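Local coordinates for protein aldehyde dehydrogenase (Burkholderia cenocepacia, PDB 4O6R) that probably oxidises aldehydes with NAD(P)+ as a member of the aldehyde dehydrogenase family, and binds adenosine monophosphate in its nucleotide pocket, at residues 43-48 against 207-212; 92-97 against 186-191; 154-159 against 182-187; 229-234 against 254-259. All coordinates share one frame; numbering follows the deposited sequence. Where two conformers were deposited one is given.

Contact 3 touches both contact 1 and contact 2, while contacts 1 and 4 reach the same nucleotide-binding sheet. Contacts 2 and 3 are closest, about 9 Å between centres, and share Pro-186 and Leu-187, where the loop after strand 176-180 enters helix 187-199. That helix leads to strand 206-208, the start of the second segment of contact 1, about 17 Å from contact 2 between centres. Along the chain, contacts 2 and 3 fall between the two segments of contact 1. Contact 4 follows and pairs strands 228-232 and 251-255, its centre about 14 Å from that of contact 3. Contacts 3 and 4 both touch AMP, holding its ribose and phosphate from two sets of strand-end loops.

Contact 1: 43-48 against 207-212; sequences AAATAA and NIVPGY
Ala-45 meets the turn Val-209 to Gly-211 with its backbone and its methyl at once. Its N-H gives a hydrogen bond to Pro-210 O, 2.8 Å from Ala-45 N, nearly straight at 163° and lying in the carbonyl plane. The methyl lies beside the same oxygen: Ala-45 CB is 3.2 Å from Pro-210 O and rests 3.8 Å from Val-209 CB. Val-209 receives it on the branch carbon and not on a methyl. With chi1 at -71°, CG1 stands beside the backbone N and CG2 between N and the carbonyl carbon, which turns both methyls off the alanine; the side chain also packs on Ala-53 of helix 47-66. Pro-210 touches Leu-13 and Pro-181, and Leu-13 also touches Ala-43 and Ala-45, so strand 13-15 covers this small apolar patch. Gly-211, lacking a side chain, lets the backbones draw to 4.6 Å between its CA and that of Ala-45, with Ala-45 O 3.7 Å from Gly-211 CA. One residue on, a water bridges the two segments, donating to Ala-45 O at 2.7 Å and accepting from Tyr-212 N at 3.1 Å. The contact ties the linker between strand 37-43 and helix 47-66 to the beta-alpha turn between strand 206-208 and helix 213-222. Across it, backbone and water do the polar work while the side chains stay small and apolar. Gly-211 O accepts from Lys-180 NZ, an AMP-binding residue, so the turn probably helps to position that lysine for the nucleotide.

Contact 2: 92-97 against 186-191; sequences QLESLD and PLSTLR
Glu-94 and Ser-188 are linked directly by a short hydrogen bond: Ser-188 OG donates to Glu-94 OE1 over 2.7 Å, coming from above the carboxylate plane, 40° out of it. A chi1 of 68° sets the serine oxygen between its backbone N and carbonyl carbon, pointing at the facing helix. One turn further along helix 87-98, Asp-97 OD2 accepts from Leu-187 N at 3.1 Å, met nearly head-on by the N-H. A water joins the two acids, donating to Glu-94 OE1 and to Asp-97 OD2 (2.7 Å) and accepting from Ser-188 N at 3.0 Å. The helices run antiparallel, their local axes 9.4 Å apart at closest and 155° between directions. The acids lie at the N-terminal end of helix 187-199, whose N-H groups would probably stabilise their negative charge. Beside this polar strip, Leu-93 reaches across with CD1 3.9 Å from Leu-187 CB, the two leucines crossing at about a right angle, and lays CD2 over Leu-187 O at 3.7 Å. In the second shell, Leu-160 N gives a hydrogen bond to Glu-94 OE2, and Val-30 of strand 27-32 packs on Asp-97 and Leu-187. The Arg-191 guanidinium leads away to salt bridges with Glu-194 and Glu-198.

Contact 3: 154-159 against 182-187; sequences VPWNFP and SEITPL. With AMP (adenosine monophosphate), chain E.
Trp-156 pushes its CB into a notch made by Ser-182, Ile-184 and Thr-185. That carbon lies 3.3 Å from Thr-185 OG1, 3.5 Å from Ser-182 OG and 4.1 Å from Ile-184 CB. At chi1 44°, CG sits between the backbone N and the carbonyl carbon, and the indole starts along the serine: Ser-182 OG stays at the ring edge, in its plane, 3.8 Å from Trp-156 CD1. Farther out, the ring leads away from segment 182-187 and meets the rings of His-336 and Phe-392, the latter nearly perpendicular to it. Ser-182 OG is held in place by an ST turn, accepting from Ile-184 N at 3.0 Å. Both segments are loops at the C-terminal ends of neighbouring parallel strands, 138-153 and 176-180, where Rossmann-like sheets bind nucleotides. Here Val-154 O accepts from AMP O3' at 2.8 Å, while Glu-183 OE1 takes a weak bond from AMP O2' and a salt bridge from Lys-180. Between the loops, a water donates to Pro-155 O and accepts from Ser-182 N. Further along the segment, Pro-159 crosses Thr-185 at about a right angle, its CG 3.4 Å from Thr-185 OG1.

Contact 4: 229-234 against 254-259; sequences IAFTGS and LELGGK. With AMP (adenosine monophosphate), chain E.
Phe-231 and Thr-232 pair in parallel with Leu-254 and Glu-255, and here the contact is tight. Glu-255 N donates to Phe-231 O at 2.9 Å, then Gly-233 N to Glu-255 O at 3.0 Å; CA-H...O contacts fill in between, Thr-232 CA lying 3.2 Å from Glu-255 O. On one face of the sheet Thr-232 CG2 lies against the Glu-255 carboxylate in one of its two conformers. On the other, Phe-231, its CG anti to the backbone N (chi1 171°), has a ring met in its plane at two edges: Leu-256 CD2, in one of two conformers, 3.8 Å from Phe-231 CD2, and AMP O4' of the ribose 3.0 Å from Phe-231 CE1. Leu-254 and Leu-256 also pack on Leu-249 of a second subunit. Past Gly-233 the pairing ends and the site turns partly open. There Ser-234 N donates to AMP O1P, modelled unusually short, while Ser-234 OG caps helix 235-245 by accepting from Thr-237 N. This is the beta-alpha-beta unit of strand 228-232, helix 235-245 and strand 251-255. With the Ser-234 N-H turned to the phosphate just before a helix, the loop probably helps to stabilise that charge, and the paired strands probably help to set its position.

Contact 1: 43-48 against 207-212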
loop_
_atom_site.group_PDB
_atom_site.type_symbol
_atom_site.label_atom_id
_atom_site.label_comp_id
_atom_site.label_asym_id
_atom_site.label_seq_id
_atom_site.Cartn_x
_atom_site.Cartn_y
_atom_site.Cartn_z
ATOM N N ALA A 43 -16.127 17.516 37.766
ATOM C CA ALA A 43 -15.510 16.464 38.539
ATOM C C ALA A 43 -14.002 16.362 38.213
ATOM O O ALA A 43 -13.596 16.497 37.053
ATOM C CB ALA A 43 -16.236 15.156 38.303
ATOM N N ALA A 44 -13.178 16.186 39.250
ATOM C CA ALA A 44 -11.709 16.152 39.118
ATOM C C ALA A 44 -11.165 14.731 39.290
ATOM O O ALA A 44 -11.026 14.225 40.419
ATOM C CB ALA A 44 -11.081 17.076 40.146
ATOM N N ALA A 45 -10.845 14.084 38.178
ATOM C CA ALA A 45 -10.332 12.712 38.222
ATOM C C ALA A 45 -8.969 12.649 38.877
ATOM O O ALA A 45 -8.094 13.488 38.611
ATOM C CB ALA A 45 -10.264 12.124 36.815
ATOM N N THR A 46 -8.785 11.634 39.712
ATOM C CA THR A 46 -7.478 11.284 40.272
ATOM C C THR A 46 -7.175 9.849 39.866
ATOM O O THR A 46 -7.907 9.259 39.059
ATOM C CB THR A 46 -7.474 11.416 41.800
ATOM O OG1 THR A 46 -8.399 10.458 42.393
ATOM C CG2 THR A 46 -7.839 12.807 42.182
ATOM N N ALA A 47 -6.107 9.289 40.416
ATOM C CA ALA A 47 -5.632 7.964 40.019
ATOM C C ALA A 47 -6.699 6.882 40.123
ATOM O O ALA A 47 -6.837 6.056 39.228
ATOM C CB ALA A 47 -4.424 7.589 40.855
ATOM N N ALA A 48 -7.479 6.902 41.196
ATOM C CA ALA A 48 -8.537 5.901 41.369
ATOM C C ALA A 48 -9.563 5.951 40.235
ATOM O O ALA A 48 -10.118 4.924 39.845
ATOM C CB ALA A 48 -9.219 6.083 42.715
ATOM N N ASN A 207 -13.837 6.565 27.600
ATOM C CA ASN A 207 -13.923 7.087 28.946
ATOM C C ASN A 207 -13.171 8.413 29.041
ATOM O O ASN A 207 -12.015 8.515 28.604
ATOM C CB ASN A 207 -13.373 6.083 29.937
ATOM C CG ASN A 207 -13.933 4.704 29.714
ATOM O OD1 ASN A 207 -14.946 4.348 30.298
ATOM N ND2 ASN A 207 -13.308 3.938 28.831
ATOM N N ILE A 208 -13.835 9.422 29.578
ATOM C CA ILE A 208 -13.262 10.764 29.720
ATOM C C ILE A 208 -12.995 11.093 31.188
ATOM O O ILE A 208 -13.912 11.042 32.021
ATOM C CB ILE A 208 -14.191 11.845 29.136
ATOM C CG1 ILE A 208 -14.697 11.427 27.756
ATOM C CG2 ILE A 208 -13.482 13.189 29.060
ATOM C CD1 ILE A 208 -13.623 11.309 26.701
ATOM N N VAL A 209 -11.751 11.464 31.490
ATOM C CA VAL A 209 -11.337 11.704 32.878
ATOM C C VAL A 209 -10.568 13.029 33.026
ATOM O O VAL A 209 -9.367 13.043 33.223
ATOM C CB VAL A 209 -10.553 10.513 33.423
ATOM C CG1 VAL A 209 -11.497 9.334 33.626
ATOM C CG2 VAL A 209 -9.440 10.117 32.486
ATOM N N PRO A 210 -11.278 14.166 32.895
ATOM C CA PRO A 210 -10.642 15.445 33.137
ATOM C C PRO A 210 -10.121 15.493 34.583
ATOM O O PRO A 210 -10.799 15.027 35.509
ATOM C CB PRO A 210 -11.776 16.463 32.986
ATOM C CG PRO A 210 -12.935 15.730 32.399
ATOM C CD PRO A 210 -12.742 14.289 32.819
ATOM N N GLY A 211 -8.949 16.069 34.754
ATOM C CA GLY A 211 -8.296 16.163 36.050
ATOM C C GLY A 211 -6.927 16.757 35.817
ATOM O O GLY A 211 -6.553 17.019 34.670
ATOM N N TYR A 212 -6.189 16.992 36.893
ATOM C CA TYR A 212 -4.872 17.559 36.767
ATOM C C TYR A 212 -3.894 16.598 36.099
ATOM O O TYR A 212 -4.013 15.370 36.169
ATOM C CB TYR A 212 -4.311 17.964 38.124
ATOM C CG TYR A 212 -5.079 19.073 38.801
ATOM C CD1 TYR A 212 -5.299 20.312 38.165
ATOM C CD2 TYR A 212 -5.580 18.896 40.085
ATOM C CE1 TYR A 212 -5.999 21.328 38.805
ATOM C CE2 TYR A 212 -6.268 19.913 40.718
ATOM C CZ TYR A 212 -6.471 21.113 40.079
ATOM O OH TYR A 212 -7.177 22.075 40.757
HETATM O O HOH W 1 -7.300 15.865 39.570
#

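Contact 2: 92-97 against 186-191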
loop_
_atom_site.group_PDB
_atom_site.type_symbol
_atom_site.label_atom_id
_atom_site.label_comp_id
_atom_site.label_asym_id
_atom_site.label_seq_id
_atom_site.Cartn_x
_atom_site.Cartn_y
_atom_site.Cartn_z
ATOM N N GLN A 92 -20.931 27.325 20.503
ATOM C CA GLN A 92 -21.144 28.174 21.658
ATOM C C GLN A 92 -20.386 27.660 22.880
ATOM O O GLN A 92 -19.752 28.449 23.583
ATOM C CB GLN A 92 -22.632 28.310 21.977
ATOM C CG GLN A 92 -23.416 29.120 20.959
ATOM C CD GLN A 92 -23.136 30.620 21.046
ATOM O OE1 GLN A 92 -22.815 31.141 22.109
ATOM N NE2 GLN A 92 -23.321 31.321 19.936
ATOM N N LEU A 93 -20.451 26.358 23.143
ATOM C CA LEU A 93 -19.811 25.788 24.341
ATOM C C LEU A 93 -18.290 25.894 24.247
ATOM O O LEU A 93 -17.610 26.333 25.196
ATOM C CB LEU A 93 -20.241 24.334 24.556
ATOM C CG LEU A 93 -19.714 23.620 25.799
ATOM C CD1 LEU A 93 -20.161 24.331 27.052
ATOM C CD2 LEU A 93 -20.225 22.181 25.841
ATOM N N GLU A 94 -17.760 25.547 23.080
ATOM C CA GLU A 94 -16.313 25.657 22.826
ATOM C C GLU A 94 -15.819 27.103 23.003
ATOM O O GLU A 94 -14.825 27.336 23.699
ATOM C CB GLU A 94 -15.958 25.103 21.419
ATOM C CG GLU A 94 -14.461 25.018 21.094
ATOM C CD GLU A 94 -13.712 23.896 21.806
ATOM O OE1 GLU A 94 -14.151 23.424 22.874
ATOM O OE2 GLU A 94 -12.619 23.496 21.319
ATOM N N SER A 95 -16.523 28.072 22.410
ATOM C CA SER A 95 -16.179 29.496 22.564
ATOM C C SER A 95 -16.234 29.978 24.013
ATOM O O SER A 95 -15.390 30.752 24.435
ATOM C CB SER A 95 -17.061 30.404 21.687
ATOM O OG SER A 95 -16.761 30.194 20.306
ATOM N N LEU A 96 -17.224 29.528 24.760
ATOM C CA LEU A 96 -17.395 29.935 26.150
ATOM C C LEU A 96 -16.189 29.510 26.995
ATOM O O LEU A 96 -15.683 30.287 27.804
ATOM C CB LEU A 96 -18.665 29.306 26.715
ATOM C CG LEU A 96 -19.150 29.777 28.075
ATOM C CD1 LEU A 96 -19.666 31.206 28.025
ATOM C CD2 LEU A 96 -20.236 28.838 28.603
ATOM N N ASP A 97 -15.736 28.288 26.758
ATOM C CA ASP A 97 -14.701 27.620 27.538
ATOM C C ASP A 97 -13.286 28.032 27.110
ATOM O O ASP A 97 -12.395 28.190 27.932
ATOM C CB ASP A 97 -14.890 26.100 27.310
ATOM C CG ASP A 97 -14.233 25.248 28.360
ATOM O OD1 ASP A 97 -13.732 25.798 29.369
ATOM O OD2 ASP A 97 -14.234 24.014 28.168
ATOM N N PRO A 186 -12.557 21.562 29.539
ATOM C CA PRO A 186 -13.003 20.164 29.405
ATOM C C PRO A 186 -14.404 20.016 28.816
ATOM O O PRO A 186 -14.864 18.908 28.585
ATOM C CB PRO A 186 -13.044 19.691 30.856
ATOM C CG PRO A 186 -13.456 20.917 31.605
ATOM C CD PRO A 186 -12.668 22.028 30.933
ATOM N N LEU A 187 -15.106 21.115 28.635
ATOM C CA LEU A 187 -16.563 21.011 28.503
ATOM C C LEU A 187 -17.046 20.394 27.173
ATOM O O LEU A 187 -17.953 19.547 27.163
ATOM C CB LEU A 187 -17.202 22.361 28.758
ATOM C CG LEU A 187 -16.979 22.901 30.177
ATOM C CD1 LEU A 187 -17.567 24.278 30.319
ATOM C CD2 LEU A 187 -17.582 21.967 31.219
ATOM N N SER A 188 -16.420 20.766 26.062
ATOM C CA SER A 188 -16.847 20.244 24.763
ATOM C C SER A 188 -16.569 18.734 24.646
ATOM O O SER A 188 -17.346 18.006 24.030
ATOM C CB SER A 188 -16.218 21.077 23.635
ATOM O OG SER A 188 -14.817 20.871 23.591
ATOM N N THR A 189 -15.516 18.247 25.304
ATOM C CA THR A 189 -15.183 16.842 25.312
ATOM C C THR A 189 -16.248 15.996 26.008
ATOM O O THR A 189 -16.594 14.902 25.568
ATOM C CB THR A 189 -13.819 16.630 25.999
ATOM O OG1 THR A 189 -12.833 17.364 25.284
ATOM C CG2 THR A 189 -13.437 15.159 25.990
ATOM N N LEU A 190 -16.768 16.524 27.105
ATOM C CA LEU A 190 -17.859 15.884 27.811
ATOM C C LEU A 190 -19.139 15.851 26.938
ATOM O O LEU A 190 -19.893 14.894 26.987
ATOM C CB LEU A 190 -18.084 16.594 29.150
ATOM C CG LEU A 190 -16.903 16.512 30.114
ATOM C CD1 LEU A 190 -17.264 17.152 31.439
ATOM C CD2 LEU A 190 -16.524 15.063 30.375
ATOM N N ARG A 191 -19.392 16.890 26.144
ATOM C CA ARG A 191 -20.511 16.853 25.199
ATOM C C ARG A 191 -20.287 15.843 24.071
ATOM O O ARG A 191 -21.211 15.140 23.678
ATOM C CB ARG A 191 -20.790 18.249 24.620
ATOM C CG ARG A 191 -21.975 18.354 23.657
ATOM C CD ARG A 191 -23.283 17.846 24.253
ATOM N NE ARG A 191 -24.397 17.983 23.295
ATOM C CZ ARG A 191 -25.389 17.115 23.118
ATOM N NH1 ARG A 191 -25.477 16.000 23.852
ATOM N NH2 ARG A 191 -26.320 17.371 22.198
HETATM O O HOH W 2 -14.444 22.944 25.715
#

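Contact 3: 154-159 against 182-187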
loop_
_atom_site.group_PDB
_atom_site.type_symbol
_atom_site.label_atom_id
_atom_site.label_comp_id
_atom_site.label_asym_id
_atom_site.label_seq_id
_atom_site.Cartn_x
_atom_site.Cartn_y
_atom_site.Cartn_z
ATOM N N VAL A 154 -4.534 15.466 26.234
ATOM C CA VAL A 154 -4.903 16.510 25.261
ATOM C C VAL A 154 -4.817 17.911 25.909
ATOM O O VAL A 154 -5.350 18.084 27.002
ATOM C CB VAL A 154 -6.388 16.265 24.864
ATOM C CG1 VAL A 154 -6.866 17.264 23.846
ATOM C CG2 VAL A 154 -6.602 14.841 24.362
ATOM N N PRO A 155 -4.171 18.922 25.253
ATOM C CA PRO A 155 -4.151 20.225 25.848
ATOM C C PRO A 155 -5.403 21.067 25.528
ATOM O O PRO A 155 -6.376 20.557 24.956
ATOM C CB PRO A 155 -2.894 20.841 25.248
ATOM C CG PRO A 155 -2.804 20.265 23.907
ATOM C CD PRO A 155 -3.437 18.907 23.974
ATOM N N TRP A 156 -5.338 22.354 25.871
ATOM C CA TRP A 156 -6.511 23.214 25.908
ATOM C C TRP A 156 -6.699 24.098 24.683
ATOM O O TRP A 156 -7.641 24.887 24.672
ATOM C CB TRP A 156 -6.440 24.101 27.152
ATOM C CG TRP A 156 -5.070 24.688 27.389
ATOM C CD1 TRP A 156 -4.130 24.224 28.251
ATOM C CD2 TRP A 156 -4.487 25.816 26.715
ATOM N NE1 TRP A 156 -3.002 25.008 28.178
ATOM C CE2 TRP A 156 -3.193 25.984 27.233
ATOM C CE3 TRP A 156 -4.939 26.700 25.723
ATOM C CZ2 TRP A 156 -2.348 27.043 26.830
ATOM C CZ3 TRP A 156 -4.096 27.749 25.309
ATOM C CH2 TRP A 156 -2.818 27.910 25.873
ATOM N N ASN A 157 -5.835 23.990 23.659
ATOM C CA ASN A 157 -5.906 24.972 22.568
ATOM C C ASN A 157 -6.934 24.663 21.463
ATOM O O ASN A 157 -7.542 25.591 20.925
ATOM C CB ASN A 157 -4.531 25.276 21.987
ATOM C CG ASN A 157 -3.835 24.064 21.461
ATOM O OD1 ASN A 157 -3.775 23.047 22.129
ATOM N ND2 ASN A 157 -3.273 24.171 20.279
ATOM N N PHE A 158 -7.177 23.379 21.184
ATOM C CA PHE A 158 -8.205 22.951 20.233
ATOM C C PHE A 158 -8.908 21.745 20.837
ATOM O O PHE A 158 -8.860 20.653 20.293
ATOM C CB PHE A 158 -7.586 22.565 18.886
ATOM C CG PHE A 158 -7.059 23.727 18.065
ATOM C CD1 PHE A 158 -7.935 24.636 17.490
ATOM C CD2 PHE A 158 -5.704 23.853 17.799
ATOM C CE1 PHE A 158 -7.476 25.666 16.690
ATOM C CE2 PHE A 158 -5.226 24.876 16.988
ATOM C CZ PHE A 158 -6.108 25.789 16.434
ATOM N N PRO A 159 -9.550 21.923 21.998
ATOM C CA PRO A 159 -10.049 20.741 22.689
ATOM C C PRO A 159 -11.085 19.959 21.909
ATOM O O PRO A 159 -11.032 18.726 21.915
ATOM C CB PRO A 159 -10.628 21.277 23.999
ATOM C CG PRO A 159 -10.672 22.751 23.869
ATOM C CD PRO A 159 -9.745 23.162 22.768
ATOM N N SER A 182 -7.892 18.580 28.751
ATOM C CA SER A 182 -7.427 19.621 29.640
ATOM C C SER A 182 -8.508 20.007 30.605
ATOM O O SER A 182 -9.672 20.234 30.211
ATOM C CB SER A 182 -7.051 20.883 28.868
ATOM O OG SER A 182 -6.667 21.858 29.793
ATOM N N GLU A 183 -8.123 20.116 31.873
ATOM C CA GLU A 183 -9.045 20.558 32.915
ATOM C C GLU A 183 -9.367 22.040 32.778
ATOM O O GLU A 183 -10.324 22.502 33.368
ATOM C CB GLU A 183 -8.499 20.239 34.322
ATOM C CG GLU A 183 -7.317 21.068 34.785
ATOM C CD GLU A 183 -5.974 20.684 34.194
ATOM O OE1 GLU A 183 -5.863 19.805 33.292
ATOM O OE2 GLU A 183 -4.998 21.285 34.691
ATOM N N ILE A 184 -8.561 22.765 31.993
ATOM C CA ILE A 184 -8.820 24.183 31.687
ATOM C C ILE A 184 -10.019 24.339 30.743
ATOM O O ILE A 184 -10.745 25.346 30.835
ATOM C CB ILE A 184 -7.584 24.877 31.028
ATOM C CG1 ILE A 184 -6.305 24.673 31.852
ATOM C CG2 ILE A 184 -7.836 26.370 30.835
ATOM C CD1 ILE A 184 -6.480 24.935 33.313
ATOM N N THR A 185 -10.197 23.386 29.817
ATOM C CA THR A 185 -11.224 23.484 28.777
ATOM C C THR A 185 -11.868 22.121 28.530
ATOM O O THR A 185 -11.703 21.543 27.452
ATOM C CB THR A 185 -10.609 23.946 27.434
ATOM O OG1 THR A 185 -9.574 23.024 27.029
ATOM C CG2 THR A 185 -10.042 25.322 27.553
ATOM N N PRO A 186 -12.557 21.562 29.539
ATOM C CA PRO A 186 -13.003 20.164 29.405
ATOM C C PRO A 186 -14.404 20.016 28.816
ATOM O O PRO A 186 -14.864 18.908 28.585
ATOM C CB PRO A 186 -13.044 19.691 30.856
ATOM C CG PRO A 186 -13.456 20.917 31.605
ATOM C CD PRO A 186 -12.668 22.028 30.933
ATOM N N LEU A 187 -15.106 21.115 28.635
ATOM C CA LEU A 187 -16.563 21.011 28.503
ATOM C C LEU A 187 -17.046 20.394 27.173
ATOM O O LEU A 187 -17.953 19.547 27.163
ATOM C CB LEU A 187 -17.202 22.361 28.758
ATOM C CG LEU A 187 -16.979 22.901 30.177
ATOM C CD1 LEU A 187 -17.567 24.278 30.319
ATOM C CD2 LEU A 187 -17.582 21.967 31.219
HETATM P P AMP E . 1.475 20.540 29.369
HETATM O O1P AMP E . 2.301 20.181 28.181
HETATM O O2P AMP E . 2.135 20.098 30.693
HETATM O O3P AMP E . 0.949 21.986 29.312
HETATM O "O5'" AMP E . 0.072 19.670 29.328
HETATM C "C5'" AMP E . -0.757 19.241 28.213
HETATM C "C4'" AMP E . -1.718 18.143 28.759
HETATM O "O4'" AMP E . -0.949 17.224 29.561
HETATM C "C3'" AMP E . -2.859 18.590 29.683
HETATM O "O3'" AMP E . -4.118 17.866 29.500
HETATM C "C2'" AMP E . -2.250 18.386 31.081
HETATM O "O2'" AMP E . -3.177 18.291 32.186
HETATM C "C1'" AMP E . -1.404 17.127 30.910
HETATM N N9 AMP E . -0.270 16.958 31.883
HETATM C C8 AMP E . 0.364 17.919 32.619
HETATM N N7 AMP E . 1.329 17.364 33.423
HETATM C C5 AMP E . 1.344 16.019 33.208
HETATM C C6 AMP E . 2.105 14.827 33.690
HETATM N N6 AMP E . 3.082 14.930 34.600
HETATM N N1 AMP E . 1.821 13.603 33.209
HETATM C C2 AMP E . 0.845 13.457 32.300
HETATM N N3 AMP E . 0.103 14.483 31.825
HETATM C C4 AMP E . 0.285 15.764 32.208
HETATM O O HOH W 3 -8.626 19.142 26.020
#

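Contact 4: 229-234 against 254-259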
loop_
_atom_site.group_PDB
_atom_site.type_symbol
_atom_site.label_atom_id
_atom_site.label_comp_id
_atom_site.label_asym_id
_atom_site.label_seq_id
_atom_site.Cartn_x
_atom_site.Cartn_y
_atom_site.Cartn_z
ATOM N N ILE A 229 0.290 5.357 25.107
ATOM C CA ILE A 229 -0.048 6.664 25.602
ATOM C C ILE A 229 0.292 7.673 24.517
ATOM O O ILE A 229 1.376 7.585 23.910
ATOM C CB ILE A 229 0.690 6.991 26.910
ATOM C CG1 ILE A 229 0.272 8.345 27.494
ATOM C CG2 ILE A 229 2.202 6.946 26.724
ATOM C CD1 ILE A 229 -1.118 8.356 28.092
ATOM N N ALA A 230 -0.654 8.583 24.267
ATOM C CA ALA A 230 -0.480 9.633 23.283
ATOM C C ALA A 230 -0.598 10.976 23.983
ATOM O O ALA A 230 -1.576 11.216 24.725
ATOM C CB ALA A 230 -1.502 9.501 22.181
ATOM N N PHE A 231 0.404 11.833 23.784
ATOM C CA PHE A 231 0.483 13.086 24.490
ATOM C C PHE A 231 0.853 14.238 23.561
ATOM O O PHE A 231 1.760 14.132 22.700
ATOM C CB PHE A 231 1.512 12.989 25.637
ATOM C CG PHE A 231 1.805 14.318 26.288
ATOM C CD1 PHE A 231 0.986 14.807 27.268
ATOM C CD2 PHE A 231 2.892 15.084 25.881
ATOM C CE1 PHE A 231 1.237 16.041 27.860
ATOM C CE2 PHE A 231 3.156 16.318 26.449
ATOM C CZ PHE A 231 2.315 16.800 27.432
ATOM N N THR A 232 0.130 15.341 23.743
ATOM C CA THR A 232 0.388 16.598 23.046
ATOM C C THR A 232 0.556 17.632 24.117
ATOM O O THR A 232 -0.326 17.755 24.993
ATOM C CB THR A 232 -0.809 16.952 22.154
ATOM O OG1 THR A 232 -0.934 15.967 21.139
ATOM C CG2 THR A 232 -0.692 18.319 21.519
ATOM N N GLY A 233 1.656 18.378 24.071
ATOM C CA GLY A 233 1.963 19.362 25.108
ATOM C C GLY A 233 3.431 19.749 25.105
ATOM O O GLY A 233 4.074 19.688 24.055
ATOM N N SER A 234 3.967 20.145 26.264
ATOM C CA SER A 234 5.319 20.685 26.357
ATOM C C SER A 234 6.368 19.587 26.252
ATOM O O SER A 234 6.122 18.433 26.576
ATOM C CB SER A 234 5.531 21.448 27.674
ATOM O OG SER A 234 5.611 20.576 28.804
ATOM N N LEU A 254 4.084 11.383 20.699
ATOM C CA LEU A 254 4.380 12.699 21.301
ATOM C C LEU A 254 4.289 13.773 20.251
ATOM O O LEU A 254 4.929 13.666 19.208
ATOM C CB LEU A 254 5.801 12.726 21.864
ATOM C CG LEU A 254 6.191 11.687 22.915
ATOM C CD1 LEU A 254 7.701 11.670 23.166
ATOM C CD2 LEU A 254 5.434 11.918 24.209
ATOM N N GLU A 255 3.483 14.788 20.515
ATOM C CA GLU A 255 3.496 16.020 19.703
ATOM C C GLU A 255 3.786 17.145 20.631
ATOM O O GLU A 255 2.961 17.504 21.470
ATOM C CB GLU A 255 2.180 16.337 18.982
ATOM C CG GLU A 255 2.289 17.585 18.077
ATOM C CD GLU A 255 1.732 18.904 18.639
ATOM O OE1 GLU A 255 2.344 19.594 19.501
ATOM O OE2 GLU A 255 0.677 19.335 18.140
ATOM N N LEU A 256 4.978 17.743 20.498
ATOM C CA LEU A 256 5.600 18.540 21.579
ATOM C C LEU A 256 6.008 19.991 21.247
ATOM O O LEU A 256 7.012 20.500 21.776
ATOM C CB LEU A 256 6.850 17.823 22.100
ATOM C CG LEU A 256 6.715 16.382 22.567
ATOM C CD1 LEU A 256 8.077 15.922 23.057
ATOM C CD2 LEU A 256 5.679 16.270 23.668
ATOM N N GLY A 257 5.211 20.656 20.421
ATOM C CA GLY A 257 5.418 22.061 20.139
ATOM C C GLY A 257 6.311 22.333 18.942
ATOM O O GLY A 257 6.936 21.418 18.354
ATOM N N GLY A 258 6.365 23.618 18.597
ATOM C CA GLY A 258 6.898 24.077 17.344
ATOM C C GLY A 258 7.348 25.513 17.471
ATOM O O GLY A 258 6.951 26.246 18.395
ATOM N N LYS A 259 8.191 25.925 16.562
ATOM C CA LYS A 259 8.514 27.329 16.429
ATOM C C LYS A 259 8.583 27.559 14.916
ATOM O O LYS A 259 9.656 27.771 14.337
ATOM C CB LYS A 259 9.829 27.661 17.125
ATOM C CG LYS A 259 10.129 29.155 17.229
ATOM C CD LYS A 259 9.333 29.829 18.338
ATOM C CE LYS A 259 9.500 31.357 18.281
ATOM N NZ LYS A 259 8.686 32.085 19.290
HETATM P P AMP E . 1.475 20.540 29.369
HETATM O O1P AMP E . 2.301 20.181 28.181
HETATM O O2P AMP E . 2.135 20.098 30.693
HETATM O O3P AMP E . 0.949 21.986 29.312
HETATM O "O5'" AMP E . 0.072 19.670 29.328
HETATM C "C5'" AMP E . -0.757 19.241 28.213
HETATM C "C4'" AMP E . -1.718 18.143 28.759
HETATM O "O4'" AMP E . -0.949 17.224 29.561
HETATM C "C3'" AMP E . -2.859 18.590 29.683
HETATM O "O3'" AMP E . -4.118 17.866 29.500
HETATM C "C2'" AMP E . -2.250 18.386 31.081
HETATM O "O2'" AMP E . -3.177 18.291 32.186
HETATM C "C1'" AMP E . -1.404 17.127 30.910
HETATM N N9 AMP E . -0.270 16.958 31.883
HETATM C C8 AMP E . 0.364 17.919 32.619
HETATM N N7 AMP E . 1.329 17.364 33.423
HETATM C C5 AMP E . 1.344 16.019 33.208
HETATM C C6 AMP E . 2.105 14.827 33.690
HETATM N N6 AMP E . 3.082 14.930 34.600
HETATM N N1 AMP E . 1.821 13.603 33.209
HETATM C C2 AMP E . 0.845 13.457 32.300
HETATM N N3 AMP E . 0.103 14.483 31.825
HETATM C C4 AMP E . 0.285 15.764 32.208
#